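Local coordinates for protein KDGF (Halomonas sp., PDB 5FQ0) that probably acts in uronate sugar catabolism as a metal-binding cupin, converting unsaturated monouronates released from pectin or alginate to their linear keto forms, at residues H53-Y58 and D102-R107; V37-G42 and S98-L103; G57-G62 and L75-A80. One frame throughout, in Å; residues are numbered along the deposited sequence.

Contact 1: residues H53-Y58 and D102-R107; sequences HDQIGY and DLFSPR. With NI (nickel (II) ion), chain H.
Gln55 and Phe104 face each other as a non-hydrogen-bonded antiparallel pair, and their side chains run alongside one another on the metal-bearing face of the sheet. Gln55 has CG anti to its backbone N (chi1 -173°) and an extended chain beyond, so the terminal amide stands well clear of the strand. There Gln55 OE1 binds nickel at 2.2 Å, in a site to which His48, His50 and His89 also contribute. The same oxygen lies 3.3 Å from CE1 of Phe104, with amide and ring planes 49° apart. Gln55 NE2 turns to Asp102 OD1 at 3.0 Å, a weak bond bent to 126° at the hydrogen, and also donates to a bound citrate, probably from the crystallisation liquor. On the opposite face, which also carries the polar Asp54 and Ser105, Ile56 CG2 meets Leu103 CD1 at 3.7 Å in an apolar patch, and apolar side chains of a neighbouring chain pack against each of them. The backbones between are tightly joined, with Leu103 N 2.7 Å from Ile56 O and Asp54 N 2.8 Å from Ser105 O. The partly exposed end is looser. Here the His53 ring presents its edge to two carbonyls, and its NE2 makes a weak bond of 3.1 Å to Arg107 O; CD2 of the ring lies beside Pro106, which follows a cis peptide bond, and the Arg107 guanidinium pairs with Asp109 in a salt bridge. With oxygen on the metal and nitrogen toward a carboxylate, the Gln55 amide is probably kept from flipping, and Asp102 would serve as a second-shell partner, though through a weak bond.

Contact 2: residues V37-G42 and S98-L103; sequences VKFDRG and SLVIDL
Val37 and Val100 exchange two backbone hydrogen bonds, Val37 N to Val100 O at 2.8 Å and Val100 N to Val37 O at 3.0 Å, both close to straight. Phe39 and Ser98 repeat the pattern: Phe39 N reaches Ser98 O at 2.9 Å with 171° at the hydrogen, whereas the return bond from Ser98 N to Phe39 O is more bent, at 140°. Lys38 and Leu99 form the non-hydrogen-bonded pair between them, where Leu99 CA and Lys38 CA add CA-H...O contacts to Val37 O and Ser98 O. This pairing joins strand 32-39 to strand 98-105 in the larger antiparallel sheet of the cupin beta-barrel. On the face that carries Val37, Phe39, Ser98 and Val100, Val100 CG1 sits between its own backbone N and carbonyl carbon (chi1 57°), which brings that methyl to 4.0 Å from Phe39 CE1, and Val37 CB lies almost as near to it. The Phe39 ring also stacks edge-to-face with Phe64. Further along, Val37 CG2 meets Asp102 OD2 at 3.5 Å, so a methyl group flanks the carboxylate. The other face of the sheet carries Lys38 and Leu99, lying side by side with Leu99 CD2 3.6 Å from Lys38 CB. Beyond this aliphatic overlap the lysine chain bends, and its ammonium group departs to Gln22 and to a cation-pi contact with Trp14.

Contact 3: residues G57-G62 and L75-A80; sequences GYVVQG and LSPGDA
Val59 fills the bend formed by Leu75, Ser76 and Pro77. Its CG2 lies 3.9 Å from Leu75 CB, while CG1, anti to the backbone N (chi1 179°), rests against the Ser76 carbonyl group. On the other side of the strand, Tyr58 CD2 meets Ala80 CB at 4.1 Å, and the ring runs on past the Gly78 backbone. Further out, the Val59 backbone grips the type II turn Ser76-Asp79 twice: Val59 N reaches Asp79 O at 2.9 Å, and Gly78 N reaches Val59 O at 2.6 Å. The turn is braced internally by Asp79 OD2, which accepts from Ser76 N and Ser76 OG on one face of its carboxylate plane; Asp79 OD1 bonds to the backbone of a neighbouring chain. At the polar edge a water lies 2.8 Å from Tyr58 OH and donates to Gly78 O at 2.6 Å. A phenylalanine in place of Tyr58 would probably leave this water without its hydroxyl mate and weaken the tie to Gly78. Direct bonds from Val59 and a bridging water from Tyr58 thus hold the turn from two neighbouring residues, probably helping to set the course into Ala80, where the sheet continues into the other chain.

Overall arrangement
From the N terminus, the chain first supplies 37-42, on a strand that pairs with 21-29 on one side and, much later, with 98-103 on the other; contact 2 closes the longest loop, 55 residues. Next comes strand 54-61, whose first part enters contact 1 and second part contact 3, with Gly57 and Tyr58 common to both. Contact 3 closes early, after a 12-residue hairpin, and lies within the spans of both contact 2 and contact 1. Contact 1 closes last, at 102-107, and crosses contact 2, starting inside that span and ending beyond it while sharing Asp102 and Leu103. Strand 98-105 thus sits between 32-39 and 54-61, linked to the latter also through Tyr58 O and Ile101 N.

Contact 1: residues H53-Y58 and D102-R107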
ATOM      1  N   HIS B  53      -8.620   1.383 -14.119  1.00 25.61           N
ATOM      2  CA  HIS B  53      -7.817   0.988 -12.937  1.00 23.57           C
ATOM      3  C   HIS B  53      -8.586   1.124 -11.621  1.00 22.03           C
ATOM      4  O   HIS B  53      -9.238   2.165 -11.378  1.00 22.50           O
ATOM      5  CB  HIS B  53      -6.543   1.855 -12.867  1.00 21.80           C
ATOM      6  CG  HIS B  53      -5.651   1.733 -14.062  1.00 23.66           C
ATOM      7  ND1 HIS B  53      -5.835   2.465 -15.219  1.00 23.64           N
ATOM      8  CD2 HIS B  53      -4.536   0.989 -14.259  1.00 23.41           C
ATOM      9  CE1 HIS B  53      -4.881   2.173 -16.079  1.00 24.33           C
ATOM     10  NE2 HIS B  53      -4.076   1.280 -15.520  1.00 25.48           N
ATOM     11  N   ASP B  54      -8.513   0.103 -10.764  1.00 20.77           N
ATOM     12  CA  ASP B  54      -8.965   0.262  -9.374  1.00 21.41           C
ATOM     13  C   ASP B  54      -7.813   0.957  -8.638  1.00 24.09           C
ATOM     14  O   ASP B  54      -6.650   0.805  -9.019  1.00 26.18           O
ATOM     15  CB  ASP B  54      -9.243  -1.090  -8.679  1.00 20.96           C
ATOM     16  CG  ASP B  54     -10.408  -1.866  -9.305  1.00 21.91           C
ATOM     17  OD1 ASP B  54     -11.361  -1.225  -9.816  1.00 20.27           O
ATOM     18  OD2 ASP B  54     -10.414  -3.112  -9.207  1.00 21.10           O
ATOM     19  N   GLN B  55      -8.144   1.739  -7.616  1.00 23.37           N
ATOM     20  CA  GLN B  55      -7.168   2.487  -6.850  1.00 21.32           C
ATOM     21  C   GLN B  55      -7.466   2.362  -5.364  1.00 21.88           C
ATOM     22  O   GLN B  55      -8.634   2.441  -4.937  1.00 23.05           O
ATOM     23  CB  GLN B  55      -7.140   3.958  -7.232  1.00 21.23           C
ATOM     24  CG  GLN B  55      -5.984   4.677  -6.517  1.00 20.76           C
ATOM     25  CD  GLN B  55      -5.902   6.117  -6.899  1.00 22.24           C
ATOM     26  OE1 GLN B  55      -6.326   6.472  -7.986  1.00 21.90           O
ATOM     27  NE2 GLN B  55      -5.352   6.976  -6.008  1.00 21.29           N
ATOM     28  N   ILE B  56      -6.414   2.135  -4.575  1.00 21.18           N
ATOM     29  CA  ILE B  56      -6.484   2.339  -3.134  1.00 20.72           C
ATOM     30  C   ILE B  56      -5.459   3.407  -2.768  1.00 22.07           C
ATOM     31  O   ILE B  56      -4.313   3.370  -3.253  1.00 22.19           O
ATOM     32  CB  ILE B  56      -6.259   1.010  -2.336  1.00 23.27           C
ATOM     33  CG1 ILE B  56      -7.471   0.063  -2.521  1.00 21.80           C
ATOM     34  CG2 ILE B  56      -6.065   1.281  -0.825  1.00 19.27           C
ATOM     35  CD1 ILE B  56      -7.238  -1.340  -2.028  1.00 23.54           C
ATOM     36  N   GLY B  57      -5.848   4.356  -1.916  1.00 20.44           N
ATOM     37  CA  GLY B  57      -4.885   5.304  -1.328  1.00 19.57           C
ATOM     38  C   GLY B  57      -4.722   5.028   0.156  1.00 20.79           C
ATOM     39  O   GLY B  57      -5.672   5.128   0.950  1.00 21.49           O
ATOM     40  N   TYR B  58      -3.529   4.610   0.550  1.00 20.55           N
ATOM     41  CA  TYR B  58      -3.255   4.341   1.941  1.00 20.03           C
ATOM     42  C   TYR B  58      -2.364   5.463   2.515  1.00 20.41           C
ATOM     43  O   TYR B  58      -1.258   5.719   1.985  1.00 21.89           O
ATOM     44  CB  TYR B  58      -2.555   2.993   2.053  1.00 22.63           C
ATOM     45  CG  TYR B  58      -2.295   2.606   3.496  1.00 25.09           C
ATOM     46  CD1 TYR B  58      -1.121   3.012   4.153  1.00 28.90           C
ATOM     47  CD2 TYR B  58      -3.224   1.862   4.204  1.00 25.04           C
ATOM     48  CE1 TYR B  58      -0.887   2.666   5.473  1.00 27.36           C
ATOM     49  CE2 TYR B  58      -2.988   1.486   5.506  1.00 26.08           C
ATOM     50  CZ  TYR B  58      -1.830   1.901   6.132  1.00 27.73           C
ATOM     51  OH  TYR B  58      -1.624   1.557   7.438  1.00 29.72           O
ATOM     52  N   ASP B 102      -0.412   5.281  -3.307  1.00 19.96           N
ATOM     53  CA  ASP B 102      -1.457   4.929  -4.258  1.00 21.12           C
ATOM     54  C   ASP B 102      -1.181   3.531  -4.805  1.00 21.34           C
ATOM     55  O   ASP B 102      -0.083   3.272  -5.309  1.00 19.88           O
ATOM     56  CB  ASP B 102      -1.522   5.924  -5.415  1.00 21.90           C
ATOM     57  CG  ASP B 102      -2.173   7.220  -5.020  1.00 22.98           C
ATOM     58  OD1 ASP B 102      -3.057   7.205  -4.130  1.00 20.32           O
ATOM     59  OD2 ASP B 102      -1.811   8.230  -5.642  1.00 25.40           O
ATOM     60  N   LEU B 103      -2.183   2.654  -4.697  1.00 22.05           N
ATOM     61  CA  LEU B 103      -2.114   1.260  -5.160  1.00 23.32           C
ATOM     62  C   LEU B 103      -3.085   1.065  -6.330  1.00 24.58           C
ATOM     63  O   LEU B 103      -4.217   1.544  -6.269  1.00 22.87           O
ATOM     64  CB  LEU B 103      -2.490   0.319  -4.001  1.00 23.53           C
ATOM     65  CG  LEU B 103      -1.936   0.872  -2.675  1.00 25.90           C
ATOM     66  CD1 LEU B 103      -2.590   0.197  -1.501  1.00 26.10           C
ATOM     67  CD2 LEU B 103      -0.418   0.692  -2.628  1.00 27.65           C
ATOM     68  N   PHE B 104      -2.653   0.355  -7.368  1.00 21.93           N
ATOM     69  CA  PHE B 104      -3.443   0.225  -8.600  1.00 22.91           C
ATOM     70  C   PHE B 104      -3.492  -1.214  -9.095  1.00 24.46           C
ATOM     71  O   PHE B 104      -2.549  -1.978  -8.891  1.00 22.11           O
ATOM     72  CB  PHE B 104      -2.876   1.091  -9.748  1.00 21.58           C
ATOM     73  CG  PHE B 104      -2.878   2.582  -9.476  1.00 21.45           C
ATOM     74  CD1 PHE B 104      -4.003   3.363  -9.757  1.00 21.71           C
ATOM     75  CD2 PHE B 104      -1.734   3.203  -8.965  1.00 19.65           C
ATOM     76  CE1 PHE B 104      -3.979   4.735  -9.545  1.00 22.11           C
ATOM     77  CE2 PHE B 104      -1.697   4.560  -8.725  1.00 20.47           C
ATOM     78  CZ  PHE B 104      -2.827   5.341  -9.014  1.00 23.64           C
ATOM     79  N   SER B 105      -4.602  -1.575  -9.739  1.00 25.02           N
ATOM     80  CA  SER B 105      -4.688  -2.787 -10.537  1.00 23.68           C
ATOM     81  C   SER B 105      -5.534  -2.416 -11.762  1.00 25.19           C
ATOM     82  O   SER B 105      -6.615  -1.843 -11.599  1.00 23.69           O
ATOM     83  CB  SER B 105      -5.349  -3.920  -9.773  1.00 23.07           C
ATOM     84  OG  SER B 105      -5.407  -5.079 -10.609  1.00 21.14           O
ATOM     85  N   PRO B 106      -5.037  -2.669 -12.978  1.00 25.49           N
ATOM     86  CA  PRO B 106      -3.688  -3.186 -13.200  1.00 25.15           C
ATOM     87  C   PRO B 106      -2.670  -2.078 -12.980  1.00 25.75           C
ATOM     88  O   PRO B 106      -2.986  -1.055 -12.368  1.00 24.58           O
ATOM     89  CB  PRO B 106      -3.719  -3.617 -14.686  1.00 25.11           C
ATOM     90  CG  PRO B 106      -4.742  -2.728 -15.308  1.00 23.26           C
ATOM     91  CD  PRO B 106      -5.808  -2.575 -14.239  1.00 24.79           C
ATOM     92  N   ARG B 107      -1.448  -2.272 -13.431  1.00 25.27           N
ATOM     93  CA  ARG B 107      -0.460  -1.242 -13.179  1.00 26.23           C
ATOM     94  C   ARG B 107      -0.748  -0.064 -14.118  1.00 26.81           C
ATOM     95  O   ARG B 107      -1.391  -0.261 -15.163  1.00 23.08           O
ATOM     96  CB  ARG B 107       0.953  -1.782 -13.354  1.00 27.93           C
ATOM     97  CG  ARG B 107       1.452  -1.798 -14.761  1.00 26.85           C
ATOM     98  CD  ARG B 107       2.970  -1.913 -14.839  1.00 27.05           C
ATOM     99  NE  ARG B 107       3.243  -2.562 -16.105  1.00 27.85           N
ATOM    100  CZ  ARG B 107       4.078  -3.593 -16.284  1.00 30.99           C
ATOM    101  NH1 ARG B 107       4.842  -4.079 -15.297  1.00 30.54           N
ATOM    102  NH2 ARG B 107       4.154  -4.130 -17.472  1.00 28.63           N
TER
HETATM  103 NI    NI H1113      -6.692   8.289  -9.145  1.00 25.72          NI

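Contact 2: residues V37-G42 and S98-L103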
ATOM      1  N   VAL B  37       3.387   8.850  -3.046  1.00 19.82           N
ATOM      2  CA  VAL B  37       3.139  10.236  -3.516  1.00 18.94           C
ATOM      3  C   VAL B  37       3.230  11.237  -2.342  1.00 19.19           C
ATOM      4  O   VAL B  37       2.585  11.072  -1.297  1.00 18.21           O
ATOM      5  CB  VAL B  37       1.767  10.393  -4.247  1.00 21.09           C
ATOM      6  CG1 VAL B  37       1.680  11.751  -4.983  1.00 19.51           C
ATOM      7  CG2 VAL B  37       1.540   9.236  -5.233  1.00 20.41           C
ATOM      8  N   LYS B  38       4.057  12.263  -2.527  1.00 19.48           N
ATOM      9  CA  LYS B  38       4.294  13.293  -1.515  1.00 20.18           C
ATOM     10  C   LYS B  38       3.673  14.626  -1.927  1.00 23.26           C
ATOM     11  O   LYS B  38       4.013  15.179  -2.990  1.00 24.26           O
ATOM     12  CB  LYS B  38       5.801  13.503  -1.318  1.00 19.93           C
ATOM     13  CG  LYS B  38       6.140  14.533  -0.236  1.00 19.76           C
ATOM     14  CD  LYS B  38       7.608  14.478   0.152  1.00 20.37           C
ATOM     15  CE  LYS B  38       8.542  14.725  -1.036  1.00 23.14           C
ATOM     16  NZ  LYS B  38       8.606  16.118  -1.521  1.00 23.90           N
ATOM     17  N   PHE B  39       2.822  15.161  -1.045  1.00 22.62           N
ATOM     18  CA  PHE B  39       2.132  16.415  -1.285  1.00 23.14           C
ATOM     19  C   PHE B  39       2.682  17.481  -0.338  1.00 22.62           C
ATOM     20  O   PHE B  39       2.869  17.231   0.830  1.00 23.61           O
ATOM     21  CB  PHE B  39       0.647  16.247  -0.934  1.00 21.91           C
ATOM     22  CG  PHE B  39      -0.164  15.512  -1.957  1.00 23.25           C
ATOM     23  CD1 PHE B  39       0.064  14.171  -2.227  1.00 23.01           C
ATOM     24  CD2 PHE B  39      -1.241  16.167  -2.599  1.00 23.23           C
ATOM     25  CE1 PHE B  39      -0.736  13.498  -3.148  1.00 24.07           C
ATOM     26  CE2 PHE B  39      -2.024  15.509  -3.531  1.00 25.43           C
ATOM     27  CZ  PHE B  39      -1.780  14.175  -3.805  1.00 24.98           C
ATOM     28  N   ASP B  40       2.924  18.668  -0.861  1.00 25.41           N
ATOM     29  CA  ASP B  40       3.074  19.847  -0.043  1.00 26.55           C
ATOM     30  C   ASP B  40       1.711  20.148   0.559  1.00 26.07           C
ATOM     31  O   ASP B  40       0.682  19.715   0.034  1.00 25.91           O
ATOM     32  CB  ASP B  40       3.480  21.006  -0.937  1.00 26.61           C
ATOM     33  CG  ASP B  40       4.874  20.853  -1.469  1.00 28.93           C
ATOM     34  OD1 ASP B  40       5.623  19.939  -1.039  1.00 26.88           O
ATOM     35  OD2 ASP B  40       5.236  21.693  -2.285  1.00 28.37           O
ATOM     36  N   ARG B  41       1.698  20.862   1.678  1.00 24.52           N
ATOM     37  CA  ARG B  41       0.436  21.252   2.295  1.00 24.99           C
ATOM     38  C   ARG B  41      -0.427  22.086   1.327  1.00 25.21           C
ATOM     39  O   ARG B  41       0.060  22.984   0.643  1.00 25.07           O
ATOM     40  CB  ARG B  41       0.736  22.015   3.570  1.00 26.63           C
ATOM     41  CG  ARG B  41      -0.400  22.809   4.142  1.00 29.29           C
ATOM     42  CD  ARG B  41       0.310  24.049   4.632  1.00 36.40           C
ATOM     43  NE  ARG B  41       0.437  24.091   6.059  1.00 34.89           N
ATOM     44  CZ  ARG B  41       1.310  24.829   6.733  1.00 32.82           C
ATOM     45  NH1 ARG B  41       2.244  25.563   6.142  1.00 32.48           N
ATOM     46  NH2 ARG B  41       1.232  24.809   8.041  1.00 37.23           N
ATOM     47  N   GLY B  42      -1.704  21.748   1.219  1.00 25.14           N
ATOM     48  CA  GLY B  42      -2.573  22.483   0.297  1.00 24.80           C
ATOM     49  C   GLY B  42      -2.426  22.112  -1.182  1.00 28.34           C
ATOM     50  O   GLY B  42      -3.132  22.684  -2.013  1.00 25.73           O
ATOM     51  N   SER B  98       2.845  15.433   3.260  1.00 21.20           N
ATOM     52  CA  SER B  98       1.842  14.402   3.490  1.00 21.06           C
ATOM     53  C   SER B  98       2.111  13.259   2.470  1.00 21.02           C
ATOM     54  O   SER B  98       2.328  13.527   1.288  1.00 20.23           O
ATOM     55  CB  SER B  98       0.434  14.957   3.309  1.00 21.88           C
ATOM     56  OG  SER B  98       0.132  15.862   4.357  1.00 24.49           O
ATOM     57  N   LEU B  99       2.125  12.010   2.937  1.00 20.10           N
ATOM     58  CA  LEU B  99       2.458  10.873   2.063  1.00 20.27           C
ATOM     59  C   LEU B  99       1.289   9.928   1.915  1.00 19.46           C
ATOM     60  O   LEU B  99       0.664   9.557   2.903  1.00 19.37           O
ATOM     61  CB  LEU B  99       3.660  10.085   2.631  1.00 21.27           C
ATOM     62  CG  LEU B  99       4.976  10.845   2.834  1.00 20.98           C
ATOM     63  CD1 LEU B  99       6.016   9.922   3.511  1.00 23.44           C
ATOM     64  CD2 LEU B  99       5.486  11.298   1.494  1.00 21.52           C
ATOM     65  N   VAL B 100       0.993   9.539   0.676  1.00 19.44           N
ATOM     66  CA  VAL B 100      -0.041   8.527   0.432  1.00 18.41           C
ATOM     67  C   VAL B 100       0.571   7.469  -0.506  1.00 19.76           C
ATOM     68  O   VAL B 100       1.293   7.788  -1.458  1.00 20.20           O
ATOM     69  CB  VAL B 100      -1.375   9.156  -0.103  1.00 18.02           C
ATOM     70  CG1 VAL B 100      -1.153   9.974  -1.392  1.00 16.71           C
ATOM     71  CG2 VAL B 100      -2.488   8.106  -0.281  1.00 17.04           C
ATOM     72  N   ILE B 101       0.292   6.210  -0.219  1.00 20.50           N
ATOM     73  CA  ILE B 101       0.684   5.139  -1.131  1.00 22.37           C
ATOM     74  C   ILE B 101      -0.524   4.908  -2.030  1.00 21.40           C
ATOM     75  O   ILE B 101      -1.583   4.448  -1.539  1.00 19.34           O
ATOM     76  CB  ILE B 101       1.065   3.842  -0.369  1.00 22.53           C
ATOM     77  CG1 ILE B 101       2.002   4.132   0.789  1.00 26.17           C
ATOM     78  CG2 ILE B 101       1.783   2.887  -1.303  1.00 24.64           C
ATOM     79  CD1 ILE B 101       3.250   4.908   0.394  1.00 27.94           C
ATOM     80  N   ASP B 102      -0.412   5.281  -3.307  1.00 19.96           N
ATOM     81  CA  ASP B 102      -1.457   4.929  -4.258  1.00 21.12           C
ATOM     82  C   ASP B 102      -1.181   3.531  -4.805  1.00 21.34           C
ATOM     83  O   ASP B 102      -0.083   3.272  -5.309  1.00 19.88           O
ATOM     84  CB  ASP B 102      -1.522   5.924  -5.415  1.00 21.90           C
ATOM     85  CG  ASP B 102      -2.173   7.220  -5.020  1.00 22.98           C
ATOM     86  OD1 ASP B 102      -3.057   7.205  -4.130  1.00 20.32           O
ATOM     87  OD2 ASP B 102      -1.811   8.230  -5.642  1.00 25.40           O
ATOM     88  N   LEU B 103      -2.183   2.654  -4.697  1.00 22.05           N
ATOM     89  CA  LEU B 103      -2.114   1.260  -5.160  1.00 23.32           C
ATOM     90  C   LEU B 103      -3.085   1.065  -6.330  1.00 24.58           C
ATOM     91  O   LEU B 103      -4.217   1.544  -6.269  1.00 22.87           O
ATOM     92  CB  LEU B 103      -2.490   0.319  -4.001  1.00 23.53           C
ATOM     93  CG  LEU B 103      -1.936   0.872  -2.675  1.00 25.90           C
ATOM     94  CD1 LEU B 103      -2.590   0.197  -1.501  1.00 26.10           C
ATOM     95  CD2 LEU B 103      -0.418   0.692  -2.628  1.00 27.65           C
TER

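Contact 3: residues G57-G62 and L75-A80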
ATOM      1  N   GLY B  57      -5.848   4.356  -1.916  1.00 20.44           N
ATOM      2  CA  GLY B  57      -4.885   5.304  -1.328  1.00 19.57           C
ATOM      3  C   GLY B  57      -4.722   5.028   0.156  1.00 20.79           C
ATOM      4  O   GLY B  57      -5.672   5.128   0.950  1.00 21.49           O
ATOM      5  N   TYR B  58      -3.529   4.610   0.550  1.00 20.55           N
ATOM      6  CA  TYR B  58      -3.255   4.341   1.941  1.00 20.03           C
ATOM      7  C   TYR B  58      -2.364   5.463   2.515  1.00 20.41           C
ATOM      8  O   TYR B  58      -1.258   5.719   1.985  1.00 21.89           O
ATOM      9  CB  TYR B  58      -2.555   2.993   2.053  1.00 22.63           C
ATOM     10  CG  TYR B  58      -2.295   2.606   3.496  1.00 25.09           C
ATOM     11  CD1 TYR B  58      -1.121   3.012   4.153  1.00 28.90           C
ATOM     12  CD2 TYR B  58      -3.224   1.862   4.204  1.00 25.04           C
ATOM     13  CE1 TYR B  58      -0.887   2.666   5.473  1.00 27.36           C
ATOM     14  CE2 TYR B  58      -2.988   1.486   5.506  1.00 26.08           C
ATOM     15  CZ  TYR B  58      -1.830   1.901   6.132  1.00 27.73           C
ATOM     16  OH  TYR B  58      -1.624   1.557   7.438  1.00 29.72           O
ATOM     17  N   VAL B  59      -2.841   6.133   3.570  1.00 19.21           N
ATOM     18  CA  VAL B  59      -2.177   7.312   4.127  1.00 18.66           C
ATOM     19  C   VAL B  59      -1.099   6.858   5.105  1.00 19.82           C
ATOM     20  O   VAL B  59      -1.348   6.113   6.098  1.00 18.35           O
ATOM     21  CB  VAL B  59      -3.144   8.317   4.820  1.00 18.76           C
ATOM     22  CG1 VAL B  59      -2.359   9.506   5.399  1.00 17.95           C
ATOM     23  CG2 VAL B  59      -4.237   8.773   3.834  1.00 19.62           C
ATOM     24  N   VAL B  60       0.115   7.303   4.836  1.00 19.82           N
ATOM     25  CA  VAL B  60       1.202   6.927   5.759  1.00 22.50           C
ATOM     26  C   VAL B  60       1.813   8.082   6.566  1.00 22.44           C
ATOM     27  O   VAL B  60       2.428   7.826   7.591  1.00 23.27           O
ATOM     28  CB  VAL B  60       2.308   6.094   5.105  1.00 24.44           C
ATOM     29  CG1 VAL B  60       1.754   4.939   4.282  1.00 23.92           C
ATOM     30  CG2 VAL B  60       3.265   6.934   4.296  1.00 24.89           C
ATOM     31  N   GLN B  61       1.643   9.322   6.116  1.00 21.13           N
ATOM     32  CA  GLN B  61       2.188  10.502   6.825  1.00 23.82           C
ATOM     33  C   GLN B  61       1.341  11.743   6.494  1.00 24.02           C
ATOM     34  O   GLN B  61       0.816  11.861   5.380  1.00 23.59           O
ATOM     35  CB  GLN B  61       3.682  10.728   6.471  1.00 22.20           C
ATOM     36  CG  GLN B  61       4.401  11.804   7.286  1.00 27.08           C
ATOM     37  CD  GLN B  61       5.901  11.844   6.966  1.00 30.47           C
ATOM     38  OE1 GLN B  61       6.665  11.056   7.518  1.00 32.71           O
ATOM     39  NE2 GLN B  61       6.315  12.725   6.038  1.00 27.48           N
ATOM     40  N   GLY B  62       1.224  12.655   7.462  1.00 24.30           N
ATOM     41  CA  GLY B  62       0.453  13.893   7.291  1.00 24.61           C
ATOM     42  C   GLY B  62      -1.031  13.561   7.341  1.00 25.45           C
ATOM     43  O   GLY B  62      -1.445  12.720   8.131  1.00 26.75           O
ATOM     44  N   LEU B  75      -8.441  12.058   6.353  1.00 23.89           N
ATOM     45  CA  LEU B  75      -7.738  10.769   6.549  1.00 22.73           C
ATOM     46  C   LEU B  75      -6.343  11.035   7.084  1.00 23.18           C
ATOM     47  O   LEU B  75      -5.621  11.892   6.560  1.00 24.22           O
ATOM     48  CB  LEU B  75      -7.642   9.987   5.226  1.00 21.51           C
ATOM     49  CG  LEU B  75      -8.951   9.596   4.517  1.00 21.42           C
ATOM     50  CD1 LEU B  75      -8.626   8.673   3.360  1.00 21.42           C
ATOM     51  CD2 LEU B  75      -9.982   8.917   5.428  1.00 21.87           C
ATOM     52  N   SER B  76      -5.971  10.324   8.143  1.00 23.64           N
ATOM     53  CA  SER B  76      -4.632  10.477   8.724  1.00 24.89           C
ATOM     54  C   SER B  76      -3.866   9.128   8.576  1.00 22.95           C
ATOM     55  O   SER B  76      -4.435   8.190   7.994  1.00 20.52           O
ATOM     56  CB  SER B  76      -4.792  10.937  10.166  1.00 27.74           C
ATOM     57  OG  SER B  76      -5.541   9.964  10.852  1.00 33.20           O
ATOM     58  N   PRO B  77      -2.579   9.044   9.038  1.00 23.41           N
ATOM     59  CA  PRO B  77      -1.749   7.836   8.859  1.00 22.91           C
ATOM     60  C   PRO B  77      -2.456   6.585   9.282  1.00 22.95           C
ATOM     61  O   PRO B  77      -2.949   6.518  10.395  1.00 22.03           O
ATOM     62  CB  PRO B  77      -0.563   8.097   9.805  1.00 24.19           C
ATOM     63  CG  PRO B  77      -0.380   9.581   9.679  1.00 23.22           C
ATOM     64  CD  PRO B  77      -1.815  10.083   9.773  1.00 22.33           C
ATOM     65  N   GLY B  78      -2.522   5.588   8.402  1.00 22.49           N
ATOM     66  CA  GLY B  78      -3.226   4.367   8.774  1.00 21.26           C
ATOM     67  C   GLY B  78      -4.611   4.275   8.153  1.00 21.85           C
ATOM     68  O   GLY B  78      -5.132   3.169   8.000  1.00 21.68           O
ATOM     69  N   ASP B  79      -5.199   5.413   7.771  1.00 21.35           N
ATOM     70  CA  ASP B  79      -6.501   5.399   7.101  1.00 20.22           C
ATOM     71  C   ASP B  79      -6.360   5.213   5.613  1.00 20.13           C
ATOM     72  O   ASP B  79      -5.271   5.452   5.053  1.00 22.00           O
ATOM     73  CB  ASP B  79      -7.307   6.695   7.354  1.00 20.54           C
ATOM     74  CG  ASP B  79      -7.566   6.979   8.842  1.00 21.60           C
ATOM     75  OD1 ASP B  79      -7.647   6.061   9.691  1.00 20.79           O
ATOM     76  OD2 ASP B  79      -7.703   8.175   9.152  1.00 23.00           O
ATOM     77  N   ALA B  80      -7.449   4.825   4.943  1.00 19.04           N
ATOM     78  CA  ALA B  80      -7.386   4.618   3.487  1.00 20.65           C
ATOM     79  C   ALA B  80      -8.697   4.924   2.748  1.00 21.16           C
ATOM     80  O   ALA B  80      -9.761   5.000   3.363  1.00 23.07           O
ATOM     81  CB  ALA B  80      -6.922   3.192   3.179  1.00 21.26           C
TER
HETATM   82  O   HOH W   1      -4.064   0.867   8.682  1.00 27.39           O